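Local structure of Lmo0181 protein (Listeria monocytogenes serovar 1/2a, 5F7V) at residues Ile315-Leu321 with Ile329-Tyr333; Val131-Asp137 with Phe263-Gln268; Phe255-Gln259 with Thr337-Arg342. The protein binds the cyclic glucan cycloalternan as a lipoprotein of the cell membrane and probably hands it to an ABC transporter for uptake. All blocks are in the same frame, centred on the assembly; numbering follows the deposited sequence.

Contact 1 (Ile315-Leu321 with Ile329-Tyr333); sequences IDNNWEL and ILQPY. With GLC (alpha-D-glucopyranose), chain B.
A Schellman motif ends helix 308-316 here, and Ile-315, on its last turn, packs as a knob into a hole of helix 327-335. The hole is formed by Ile-329, Leu-330, Pro-332 and Tyr-333. Ile-315 CG1 lies 3.4 Å from Ile-329 O, and Ile-315 CD1 reaches Leu-330 CD2 at 3.9 Å. CG2 rests against Pro-332 CB. Asn-318, with positive phi, is the C-prime residue; its N bonds to Ile-315 O, and Trp-319 N bonds to Arg-314 O. The chain then turns back, and Leu-321 comes to the Tyr-333 ring. The ring's CG stands anti to the backbone N (chi1 -171°), which carries the ring out toward Leu-321. Leu-321 CD2 sits over the ring centre, 3.7 Å from the centroid, in a CH-pi contact only 4° off the normal. Arg-342 makes a cation-pi contact with the same ring and bonds to Asn-318 OD1. Just before Leu-321, Glu-320 points away from helix 327-335, into the glycan pocket. Ser-126 holds its OE1, and Glu-320 OE2 accepts from O2 of a bound glucose at 2.6 Å. One water bridges the segments: it donates to Asn-318 O at 2.7 Å and accepts from Tyr-333 OH at 2.8 Å.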
loop_
_atom_site.group_PDB
_atom_site.type_symbol
_atom_site.label_atom_id
_atom_site.label_comp_id
_atom_site.label_asym_id
_atom_site.label_seq_id
_atom_site.Cartn_x
_atom_site.Cartn_y
_atom_site.Cartn_z
ATOM N N ILE A 315 -16.154 1.434 5.444
ATOM C CA ILE A 315 -16.468 0.033 5.627
ATOM C C ILE A 315 -17.442 -0.461 4.565
ATOM O O ILE A 315 -17.224 -1.506 3.936
ATOM C CB ILE A 315 -16.966 -0.226 7.068
ATOM C CG1 ILE A 315 -15.871 -0.058 8.128
ATOM C CG2 ILE A 315 -17.663 -1.585 7.171
ATOM C CD1 ILE A 315 -14.820 -1.150 8.197
ATOM N N ASP A 316 -18.507 0.295 4.369
ATOM C CA ASP A 316 -19.495 -0.122 3.372
ATOM C C ASP A 316 -18.941 -0.279 1.964
ATOM O O ASP A 316 -19.421 -1.122 1.201
ATOM C CB ASP A 316 -20.660 0.877 3.317
ATOM C CG ASP A 316 -21.815 0.328 2.528
ATOM O OD1 ASP A 316 -22.294 -0.781 2.848
ATOM O OD2 ASP A 316 -22.209 1.009 1.561
ATOM N N ASN A 317 -17.934 0.516 1.642
ATOM C CA ASN A 317 -17.310 0.496 0.326
ATOM C C ASN A 317 -16.041 -0.346 0.211
ATOM O O ASN A 317 -15.400 -0.310 -0.846
ATOM C CB ASN A 317 -17.081 1.952 -0.112
ATOM C CG ASN A 317 -18.390 2.625 -0.459
ATOM O OD1 ASN A 317 -18.982 2.359 -1.519
ATOM N ND2 ASN A 317 -18.927 3.399 0.465
ATOM N N ASN A 318 -15.683 -1.087 1.261
ATOM C CA ASN A 318 -14.471 -1.908 1.298
ATOM C C ASN A 318 -13.220 -1.092 1.038
ATOM O O ASN A 318 -12.243 -1.639 0.525
ATOM C CB ASN A 318 -14.536 -3.051 0.290
ATOM C CG ASN A 318 -15.675 -4.002 0.556
ATOM O OD1 ASN A 318 -15.746 -4.609 1.622
ATOM N ND2 ASN A 318 -16.557 -4.160 -0.422
ATOM N N TRP A 319 -13.236 0.197 1.377
ATOM C CA TRP A 319 -12.164 1.117 0.977
ATOM C C TRP A 319 -11.049 1.100 2.002
ATOM O O TRP A 319 -10.950 1.952 2.864
ATOM C CB TRP A 319 -12.743 2.496 0.701
ATOM C CG TRP A 319 -11.707 3.496 0.303
ATOM C CD1 TRP A 319 -10.466 3.256 -0.221
ATOM C CD2 TRP A 319 -11.828 4.912 0.439
ATOM N NE1 TRP A 319 -9.835 4.450 -0.430
ATOM C CE2 TRP A 319 -10.635 5.486 -0.026
ATOM C CE3 TRP A 319 -12.839 5.756 0.911
ATOM C CZ2 TRP A 319 -10.428 6.871 -0.002
ATOM C CZ3 TRP A 319 -12.619 7.126 0.904
ATOM C CH2 TRP A 319 -11.426 7.667 0.452
ATOM N N GLU A 320 -10.216 0.071 1.913
ATOM C CA GLU A 320 -9.170 -0.191 2.919
ATOM C C GLU A 320 -9.865 -0.360 4.268
ATOM O O GLU A 320 -10.980 -0.870 4.303
ATOM C CB GLU A 320 -8.066 0.851 2.907
ATOM C CG GLU A 320 -7.406 0.934 1.525
ATOM C CD GLU A 320 -6.144 1.752 1.474
ATOM O OE1 GLU A 320 -5.757 2.386 2.513
ATOM O OE2 GLU A 320 -5.573 1.768 0.361
ATOM N N LEU A 321 -9.241 0.014 5.377
ATOM C CA LEU A 321 -9.815 -0.056 6.717
ATOM C C LEU A 321 -9.734 1.315 7.333
ATOM O O LEU A 321 -8.758 2.015 7.153
ATOM C CB LEU A 321 -9.060 -1.102 7.561
ATOM C CG LEU A 321 -9.209 -2.566 7.128
ATOM C CD1 LEU A 321 -8.219 -3.420 7.903
ATOM C CD2 LEU A 321 -10.621 -3.057 7.317
ATOM N N ILE A 329 -18.095 -1.070 14.282
ATOM C CA ILE A 329 -17.749 -0.442 13.018
ATOM C C ILE A 329 -17.126 -1.441 12.035
ATOM O O ILE A 329 -17.444 -1.400 10.848
ATOM C CB ILE A 329 -16.797 0.755 13.253
ATOM C CG1 ILE A 329 -17.545 1.881 13.977
ATOM C CG2 ILE A 329 -16.159 1.280 11.960
ATOM C CD1 ILE A 329 -18.504 2.682 13.122
ATOM N N LEU A 330 -16.278 -2.340 12.513
ATOM C CA LEU A 330 -15.613 -3.313 11.640
ATOM C C LEU A 330 -16.439 -4.526 11.236
ATOM O O LEU A 330 -16.146 -5.175 10.239
ATOM C CB LEU A 330 -14.337 -3.858 12.287
ATOM C CG LEU A 330 -13.088 -2.978 12.340
ATOM C CD1 LEU A 330 -11.976 -3.582 13.185
ATOM C CD2 LEU A 330 -12.572 -2.789 10.921
ATOM N N GLN A 331 -17.463 -4.851 12.015
ATOM C CA GLN A 331 -18.215 -6.075 11.739
ATOM C C GLN A 331 -18.753 -6.190 10.316
ATOM O O GLN A 331 -18.612 -7.281 9.756
ATOM C CB GLN A 331 -19.351 -6.246 12.747
ATOM C CG GLN A 331 -19.979 -7.642 12.749
ATOM C CD GLN A 331 -18.961 -8.746 13.007
ATOM O OE1 GLN A 331 -18.155 -8.658 13.923
ATOM N NE2 GLN A 331 -18.977 -9.789 12.195
ATOM N N PRO A 332 -19.348 -5.139 9.718
ATOM C CA PRO A 332 -19.836 -5.311 8.344
ATOM C C PRO A 332 -18.712 -5.683 7.375
ATOM O O PRO A 332 -18.972 -6.382 6.393
ATOM C CB PRO A 332 -20.500 -3.958 8.029
ATOM C CG PRO A 332 -20.886 -3.402 9.356
ATOM C CD PRO A 332 -19.768 -3.831 10.273
ATOM N N TYR A 333 -17.476 -5.251 7.618
ATOM C CA TYR A 333 -16.356 -5.671 6.769
ATOM C C TYR A 333 -16.066 -7.149 6.875
ATOM O O TYR A 333 -15.722 -7.788 5.882
ATOM C CB TYR A 333 -15.108 -4.859 7.132
ATOM C CG TYR A 333 -13.947 -5.031 6.197
ATOM C CD1 TYR A 333 -13.048 -6.082 6.325
ATOM C CD2 TYR A 333 -13.733 -4.146 5.149
ATOM C CE1 TYR A 333 -11.981 -6.225 5.468
ATOM C CE2 TYR A 333 -12.674 -4.286 4.268
ATOM C CZ TYR A 333 -11.796 -5.325 4.432
ATOM O OH TYR A 333 -10.739 -5.490 3.588
HETATM C C1 GLC B . -2.046 1.603 -1.509
HETATM C C2 GLC B . -2.149 2.253 -0.148
HETATM C C3 GLC B . -0.941 3.139 0.102
HETATM C C4 GLC B . 0.350 2.369 -0.147
HETATM C C5 GLC B . 0.349 1.782 -1.552
HETATM C C6 GLC B . 1.557 0.895 -1.826
HETATM O O2 GLC B . -3.365 3.006 -0.090
HETATM O O3 GLC B . -0.988 3.553 1.465
HETATM O O4 GLC B . 1.432 3.303 -0.075
HETATM O O5 GLC B . -0.808 0.928 -1.697
HETATM O O6 GLC B . 1.275 0.296 -3.112
HETATM O O HOH W 1 -10.638 -3.549 1.614
#

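Contact 2 (Val131-Asp137 with Phe263-Gln268); sequences VTIYNKD and FKWDVQ
Thr-132 and Gln-268 begin a short antiparallel ladder between strands 119-135 and 265-268. Thr-132 N donates to Gln-268 O and Gln-268 N to Thr-132 O, both at 2.9 Å. Tyr-134 and Asp-266 repeat the exchange two residues on. The bond from Tyr-134 N to Asp-266 O is nearly straight, 169° at the hydrogen. Past the strand end, Lys-136 N donates to Lys-264 O at 2.8 Å. Lys-264 N in turn meets Asp-137 OD1 from above the carboxylate plane, at 3.2 Å.

The Asp-266 carboxylate is shared among several donors. OD1 accepts from Val-267 N and from Asn-341 N of the loop 337-342. OD2 takes one hydrogen from each of two waters. One of these waters also bonds to Tyr-134 OH, and the other accepts from Lys-136 NZ. Lys-136 NZ and Asp-266 OD2 are 4.9 Å apart, with this water between them. A third water links Tyr-134 OH to Val-267 O, which Asn-341 ND2 also reaches.

Asn-135 lies flat on Phe-263. The two planes are 10° apart, and Asn-135 ND2 stands 3.3 Å above the centre of the Phe-263 ring. With CG anti to the backbone N (chi1 178°), the amide reaches this face while its OD1 caps Leu-138 N. On the face shared with Asn-135, Ile-133 CG2 touches Trp-265 CE3 at 3.6 Å, and its CG1 meets Val-267 CG1. Phe-255 and Phe-258 of helix 255-258 cover Ile-133.

Strand 119-135 pairs with strand 245-251 as well, and strand 265-268 adds to the same mixed sheet. Where the ladder stops, Asn-135 serves as N-cap of helix 136-142. This is a strand-to-helix junction within the fold of the bacterial extracellular solute-binding protein family, part of the periplasmic-binding-protein clan.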
loop_
_atom_site.group_PDB
_atom_site.type_symbol
_atom_site.label_atom_id
_atom_site.label_comp_id
_atom_site.label_asym_id
_atom_site.label_seq_id
_atom_site.Cartn_x
_atom_site.Cartn_y
_atom_site.Cartn_z
ATOM N N VAL A 131 -2.602 -9.286 0.403
ATOM C CA VAL A 131 -2.988 -10.677 0.562
ATOM C C VAL A 131 -2.800 -11.371 -0.768
ATOM O O VAL A 131 -2.599 -10.732 -1.804
ATOM C CB VAL A 131 -4.456 -10.838 1.018
ATOM C CG1 VAL A 131 -4.584 -10.345 2.455
ATOM C CG2 VAL A 131 -5.429 -10.092 0.139
ATOM N N THR A 132 -2.850 -12.695 -0.713
ATOM C CA THR A 132 -2.944 -13.477 -1.960
ATOM C C THR A 132 -4.390 -13.575 -2.350
ATOM O O THR A 132 -5.184 -14.185 -1.632
ATOM C CB THR A 132 -2.339 -14.858 -1.761
ATOM O OG1 THR A 132 -0.972 -14.687 -1.379
ATOM C CG2 THR A 132 -2.447 -15.683 -3.037
ATOM N N ILE A 133 -4.727 -13.049 -3.512
ATOM C CA ILE A 133 -6.088 -13.074 -4.027
ATOM C C ILE A 133 -6.127 -14.160 -5.095
ATOM O O ILE A 133 -5.278 -14.158 -5.997
ATOM C CB ILE A 133 -6.490 -11.724 -4.613
ATOM C CG1 ILE A 133 -6.257 -10.610 -3.581
ATOM C CG2 ILE A 133 -7.949 -11.794 -5.082
ATOM C CD1 ILE A 133 -6.873 -9.299 -3.929
ATOM N N TYR A 134 -7.030 -15.117 -5.015
ATOM C CA TYR A 134 -6.963 -16.240 -5.923
ATOM C C TYR A 134 -8.300 -16.516 -6.572
ATOM O O TYR A 134 -9.380 -16.298 -6.014
ATOM C CB TYR A 134 -6.403 -17.484 -5.228
ATOM C CG TYR A 134 -7.171 -18.053 -4.069
ATOM C CD1 TYR A 134 -6.963 -17.589 -2.777
ATOM C CD2 TYR A 134 -8.102 -19.071 -4.219
ATOM C CE1 TYR A 134 -7.633 -18.116 -1.672
ATOM C CE2 TYR A 134 -8.767 -19.593 -3.136
ATOM C CZ TYR A 134 -8.550 -19.109 -1.872
ATOM O OH TYR A 134 -9.223 -19.696 -0.834
ATOM N N ASN A 135 -8.200 -16.965 -7.820
ATOM C CA ASN A 135 -9.326 -17.316 -8.680
ATOM C C ASN A 135 -9.670 -18.771 -8.403
ATOM O O ASN A 135 -8.989 -19.689 -8.861
ATOM C CB ASN A 135 -8.942 -17.064 -10.130
ATOM C CG ASN A 135 -9.996 -17.424 -11.143
ATOM O OD1 ASN A 135 -10.842 -18.275 -10.898
ATOM N ND2 ASN A 135 -9.939 -16.753 -12.287
ATOM N N LYS A 136 -10.770 -18.986 -7.673
ATOM C CA LYS A 136 -11.171 -20.323 -7.270
ATOM C C LYS A 136 -11.580 -21.169 -8.478
ATOM O O LYS A 136 -11.371 -22.387 -8.442
ATOM C CB LYS A 136 -12.343 -20.260 -6.315
ATOM C CG LYS A 136 -12.041 -19.679 -4.936
ATOM C CD LYS A 136 -13.292 -19.396 -4.141
ATOM C CE LYS A 136 -13.945 -20.680 -3.718
ATOM N NZ LYS A 136 -15.123 -20.393 -2.863
ATOM N N ASP A 137 -12.117 -20.539 -9.511
ATOM C CA ASP A 137 -12.546 -21.275 -10.718
ATOM C C ASP A 137 -11.310 -21.901 -11.360
ATOM O O ASP A 137 -11.351 -23.074 -11.765
ATOM C CB ASP A 137 -13.220 -20.362 -11.762
ATOM C CG ASP A 137 -14.588 -19.844 -11.400
ATOM O OD1 ASP A 137 -15.009 -19.956 -10.242
ATOM O OD2 ASP A 137 -15.257 -19.376 -12.353
ATOM N N PHE A 263 -15.834 -14.550 -11.891
ATOM C CA PHE A 263 -15.425 -15.854 -11.385
ATOM C C PHE A 263 -15.475 -15.777 -9.861
ATOM O O PHE A 263 -15.546 -14.671 -9.287
ATOM C CB PHE A 263 -14.020 -16.265 -11.872
ATOM C CG PHE A 263 -12.963 -15.213 -11.712
ATOM C CD1 PHE A 263 -12.346 -15.011 -10.491
ATOM C CD2 PHE A 263 -12.593 -14.425 -12.782
ATOM C CE1 PHE A 263 -11.384 -14.028 -10.355
ATOM C CE2 PHE A 263 -11.623 -13.456 -12.687
ATOM C CZ PHE A 263 -11.017 -13.261 -11.457
ATOM N N LYS A 264 -15.469 -16.923 -9.205
ATOM C CA LYS A 264 -15.365 -16.958 -7.736
ATOM C C LYS A 264 -13.914 -16.766 -7.315
ATOM O O LYS A 264 -12.988 -17.294 -7.959
ATOM C CB LYS A 264 -15.848 -18.310 -7.223
ATOM C CG LYS A 264 -17.287 -18.655 -7.633
ATOM C CD LYS A 264 -18.360 -17.697 -7.208
ATOM C CE LYS A 264 -19.710 -18.019 -7.852
ATOM N NZ LYS A 264 -19.722 -18.070 -9.350
ATOM N N TRP A 265 -13.716 -15.992 -6.246
ATOM C CA TRP A 265 -12.391 -15.683 -5.770
ATOM C C TRP A 265 -12.411 -15.562 -4.265
ATOM O O TRP A 265 -13.438 -15.245 -3.640
ATOM C CB TRP A 265 -11.847 -14.406 -6.403
ATOM C CG TRP A 265 -12.664 -13.144 -6.230
ATOM C CD1 TRP A 265 -13.775 -12.783 -6.927
ATOM C CD2 TRP A 265 -12.441 -12.091 -5.306
ATOM N NE1 TRP A 265 -14.274 -11.582 -6.501
ATOM C CE2 TRP A 265 -13.447 -11.119 -5.513
ATOM C CE3 TRP A 265 -11.455 -11.848 -4.344
ATOM C CZ2 TRP A 265 -13.481 -9.948 -4.806
ATOM C CZ3 TRP A 265 -11.498 -10.659 -3.645
ATOM C CH2 TRP A 265 -12.500 -9.724 -3.884
ATOM N N ASP A 266 -11.223 -15.720 -3.681
ATOM C CA ASP A 266 -11.074 -15.578 -2.232
ATOM C C ASP A 266 -9.650 -15.110 -1.950
ATOM O O ASP A 266 -8.896 -14.771 -2.867
ATOM C CB ASP A 266 -11.476 -16.881 -1.515
ATOM C CG ASP A 266 -11.981 -16.708 -0.080
ATOM O OD1 ASP A 266 -11.826 -15.621 0.529
ATOM O OD2 ASP A 266 -12.561 -17.727 0.396
ATOM N N VAL A 267 -9.324 -14.983 -0.677
ATOM C CA VAL A 267 -8.027 -14.438 -0.263
ATOM C C VAL A 267 -7.390 -15.263 0.820
ATOM O O VAL A 267 -8.080 -15.989 1.563
ATOM C CB VAL A 267 -8.151 -12.975 0.207
ATOM C CG1 VAL A 267 -8.736 -12.089 -0.875
ATOM C CG2 VAL A 267 -8.934 -12.851 1.487
ATOM N N GLN A 268 -6.083 -15.169 0.945
ATOM C CA GLN A 268 -5.298 -15.869 1.958
ATOM C C GLN A 268 -4.114 -15.037 2.417
ATOM O O GLN A 268 -3.627 -14.193 1.701
ATOM C CB GLN A 268 -4.816 -17.231 1.406
ATOM C CG GLN A 268 -4.179 -18.173 2.421
ATOM C CD GLN A 268 -5.080 -18.410 3.597
ATOM O OE1 GLN A 268 -5.003 -17.721 4.599
ATOM N NE2 GLN A 268 -5.956 -19.416 3.472
HETATM O O HOH W 2 -11.913 -20.237 -0.653
HETATM O O HOH W 3 -8.687 -18.739 1.455
HETATM O O HOH W 4 -14.863 -18.720 -0.660
HETATM O O HOH W 5 -17.978 -18.974 -11.746
#

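Contact 3 (Phe255-Gln259 with Thr337-Arg342); sequences FDMFQ and TPPDNR
Gln-259 folds back on its own turn: chi1 (-63°) sets CG anti to the carbonyl carbon, and a bend at chi2 (-65°) turns the amide back to end between Phe-255 O and Pro-338 O. In Phe-255, CG is also anti to the carbonyl carbon (chi1 -77°), which lays a face of the ring against Pro-339.

The Gln-259 amide is gripped from two directions. Gln-259 NE2 donates to Pro-338 O at 3.0 Å, and the N-H points almost straight at the acceptor. Gln-259 NE2 also donates to Phe-255 O at 3.0 Å. Both acceptors lie close to the amide plane, so the two bonds fix the rotation of the amide. Gln-259 OE1 packs against Pro-338 CD at 3.5 Å.

Pro-338 O receives a second bond, from Arg-342 NH2 at 2.9 Å. The glutamine and the arginine approach this oxygen from opposite faces of the carbonyl plane. Arg-342 NE donates to Pro-339 O at 3.1 Å, in the carbonyl plane and on a lone pair. The guanidinium therefore ties down both prolines of its own loop.

The side chains of Phe-255 and Pro-339 cross at about a right angle. Pro-339 CD lies 4.0 Å from the Phe-255 ring centroid, a CH-pi contact over the face but offset toward the rim. Pro-339 CG touches Phe-255 CZ at 3.9 Å. Trp-265 touches both prolines from strand 265-268.

Both prolines follow cis peptide bonds. Thr-337 OG1 donates to Asp-340 OD1 across the turn they make. Here a loop with two successive cis-proline peptides, between helices 327-335 and 343-347, is joined to the short helix 255-258 of the solute-binding fold.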
loop_
_atom_site.group_PDB
_atom_site.type_symbol
_atom_site.label_atom_id
_atom_site.label_comp_id
_atom_site.label_asym_id
_atom_site.label_seq_id
_atom_site.Cartn_x
_atom_site.Cartn_y
_atom_site.Cartn_z
ATOM N N PHE A 255 -10.245 -4.835 -3.499
ATOM C CA PHE A 255 -11.459 -5.603 -3.286
ATOM C C PHE A 255 -12.661 -4.955 -3.976
ATOM O O PHE A 255 -13.472 -5.686 -4.536
ATOM C CB PHE A 255 -11.784 -5.701 -1.798
ATOM C CG PHE A 255 -10.955 -6.685 -1.014
ATOM C CD1 PHE A 255 -9.878 -7.394 -1.560
ATOM C CD2 PHE A 255 -11.223 -6.833 0.350
ATOM C CE1 PHE A 255 -9.131 -8.248 -0.772
ATOM C CE2 PHE A 255 -10.495 -7.686 1.126
ATOM C CZ PHE A 255 -9.436 -8.378 0.562
ATOM N N ASP A 256 -12.789 -3.628 -3.989
ATOM C CA ASP A 256 -13.913 -3.004 -4.689
ATOM C C ASP A 256 -13.867 -3.320 -6.196
ATOM O O ASP A 256 -14.899 -3.716 -6.739
ATOM C CB ASP A 256 -13.945 -1.487 -4.458
ATOM C CG ASP A 256 -15.125 -0.826 -5.129
ATOM O OD1 ASP A 256 -16.228 -0.951 -4.576
ATOM O OD2 ASP A 256 -14.961 -0.236 -6.228
ATOM N N MET A 257 -12.713 -3.174 -6.848
ATOM C CA MET A 257 -12.561 -3.500 -8.273
ATOM C C MET A 257 -13.065 -4.904 -8.576
ATOM O O MET A 257 -13.751 -5.148 -9.577
ATOM C CB MET A 257 -11.070 -3.416 -8.653
ATOM C CG MET A 257 -10.693 -3.673 -10.098
ATOM S SD MET A 257 -8.969 -3.226 -10.327
ATOM C CE MET A 257 -9.003 -1.439 -10.337
ATOM N N PHE A 258 -12.720 -5.831 -7.691
ATOM C CA PHE A 258 -12.917 -7.246 -7.943
ATOM C C PHE A 258 -14.308 -7.716 -7.566
ATOM O O PHE A 258 -14.622 -8.871 -7.805
ATOM C CB PHE A 258 -11.846 -8.083 -7.244
ATOM C CG PHE A 258 -10.437 -7.878 -7.766
ATOM C CD1 PHE A 258 -10.140 -7.341 -9.020
ATOM C CD2 PHE A 258 -9.389 -8.234 -6.975
ATOM C CE1 PHE A 258 -8.838 -7.181 -9.459
ATOM C CE2 PHE A 258 -8.065 -8.059 -7.393
ATOM C CZ PHE A 258 -7.787 -7.533 -8.638
ATOM N N GLN A 259 -15.178 -6.861 -7.031
ATOM C CA GLN A 259 -16.529 -7.312 -6.679
ATOM C C GLN A 259 -17.230 -7.912 -7.879
ATOM O O GLN A 259 -18.003 -8.849 -7.718
ATOM C CB GLN A 259 -17.405 -6.188 -6.101
ATOM C CG GLN A 259 -16.871 -5.608 -4.786
ATOM C CD GLN A 259 -16.890 -6.632 -3.665
ATOM O OE1 GLN A 259 -17.951 -7.042 -3.236
ATOM N NE2 GLN A 259 -15.734 -7.095 -3.236
ATOM N N THR A 337 -18.931 -9.956 1.540
ATOM C CA THR A 337 -18.353 -10.939 0.602
ATOM C C THR A 337 -18.691 -10.525 -0.842
ATOM O O THR A 337 -19.781 -9.960 -1.032
ATOM C CB THR A 337 -18.836 -12.368 0.917
ATOM O OG1 THR A 337 -18.214 -13.314 0.028
ATOM C CG2 THR A 337 -20.355 -12.544 0.841
ATOM N N PRO A 338 -17.839 -10.798 -1.821
ATOM C CA PRO A 338 -16.546 -11.433 -1.731
ATOM C C PRO A 338 -15.470 -10.463 -1.203
ATOM O O PRO A 338 -15.650 -9.259 -1.224
ATOM C CB PRO A 338 -16.305 -11.856 -3.184
ATOM C CG PRO A 338 -16.940 -10.758 -3.998
ATOM C CD PRO A 338 -18.197 -10.498 -3.224
ATOM N N PRO A 339 -14.329 -10.957 -0.735
ATOM C CA PRO A 339 -14.030 -12.385 -0.585
ATOM C C PRO A 339 -14.622 -12.886 0.739
ATOM O O PRO A 339 -14.876 -12.096 1.659
ATOM C CB PRO A 339 -12.501 -12.380 -0.518
ATOM C CG PRO A 339 -12.148 -11.106 0.221
ATOM C CD PRO A 339 -13.161 -10.134 -0.339
ATOM N N ASP A 340 -14.812 -14.197 0.856
ATOM C CA ASP A 340 -15.301 -14.778 2.103
ATOM C C ASP A 340 -14.317 -14.689 3.243
ATOM O O ASP A 340 -14.723 -14.443 4.395
ATOM C CB ASP A 340 -15.671 -16.248 1.904
ATOM C CG ASP A 340 -16.950 -16.463 1.103
ATOM O OD1 ASP A 340 -17.886 -15.655 1.166
ATOM O OD2 ASP A 340 -17.036 -17.506 0.434
ATOM N N ASN A 341 -13.024 -14.897 2.960
ATOM C CA ASN A 341 -12.049 -15.037 4.054
ATOM C C ASN A 341 -11.489 -13.697 4.498
ATOM O O ASN A 341 -10.286 -13.475 4.480
ATOM C CB ASN A 341 -10.950 -15.979 3.612
ATOM C CG ASN A 341 -10.037 -16.368 4.748
ATOM O OD1 ASN A 341 -10.444 -16.342 5.915
ATOM N ND2 ASN A 341 -8.797 -16.721 4.434
ATOM N N ARG A 342 -12.398 -12.805 4.903
ATOM C CA ARG A 342 -12.049 -11.493 5.415
ATOM C C ARG A 342 -11.097 -11.591 6.619
ATOM O O ARG A 342 -10.244 -10.706 6.794
ATOM C CB ARG A 342 -13.328 -10.726 5.797
ATOM C CG ARG A 342 -14.319 -10.424 4.675
ATOM C CD ARG A 342 -13.718 -9.465 3.699
ATOM N NE ARG A 342 -14.588 -9.099 2.573
ATOM C CZ ARG A 342 -15.066 -7.889 2.322
ATOM N NH1 ARG A 342 -14.811 -6.889 3.147
ATOM N NH2 ARG A 342 -15.736 -7.679 1.194
#

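Of the segments in these contacts, the end of strand 119-135 comes first. Contact 2 closes a long loop when the chain returns as strand 265-268. Contact 3 opens inside that loop, at helix 255-258, and closes beyond it at 337-342, so contacts 2 and 3 cross. Contact 1 joins helices 308-316 and 327-335 and nests inside the loop of contact 3; it opens after contact 2 has closed. The loop 337-342 connects all three, because it bonds to both neighbouring contacts. Together they tie the sheet edge, the short helix and the two later helices on one side of the chain's centre.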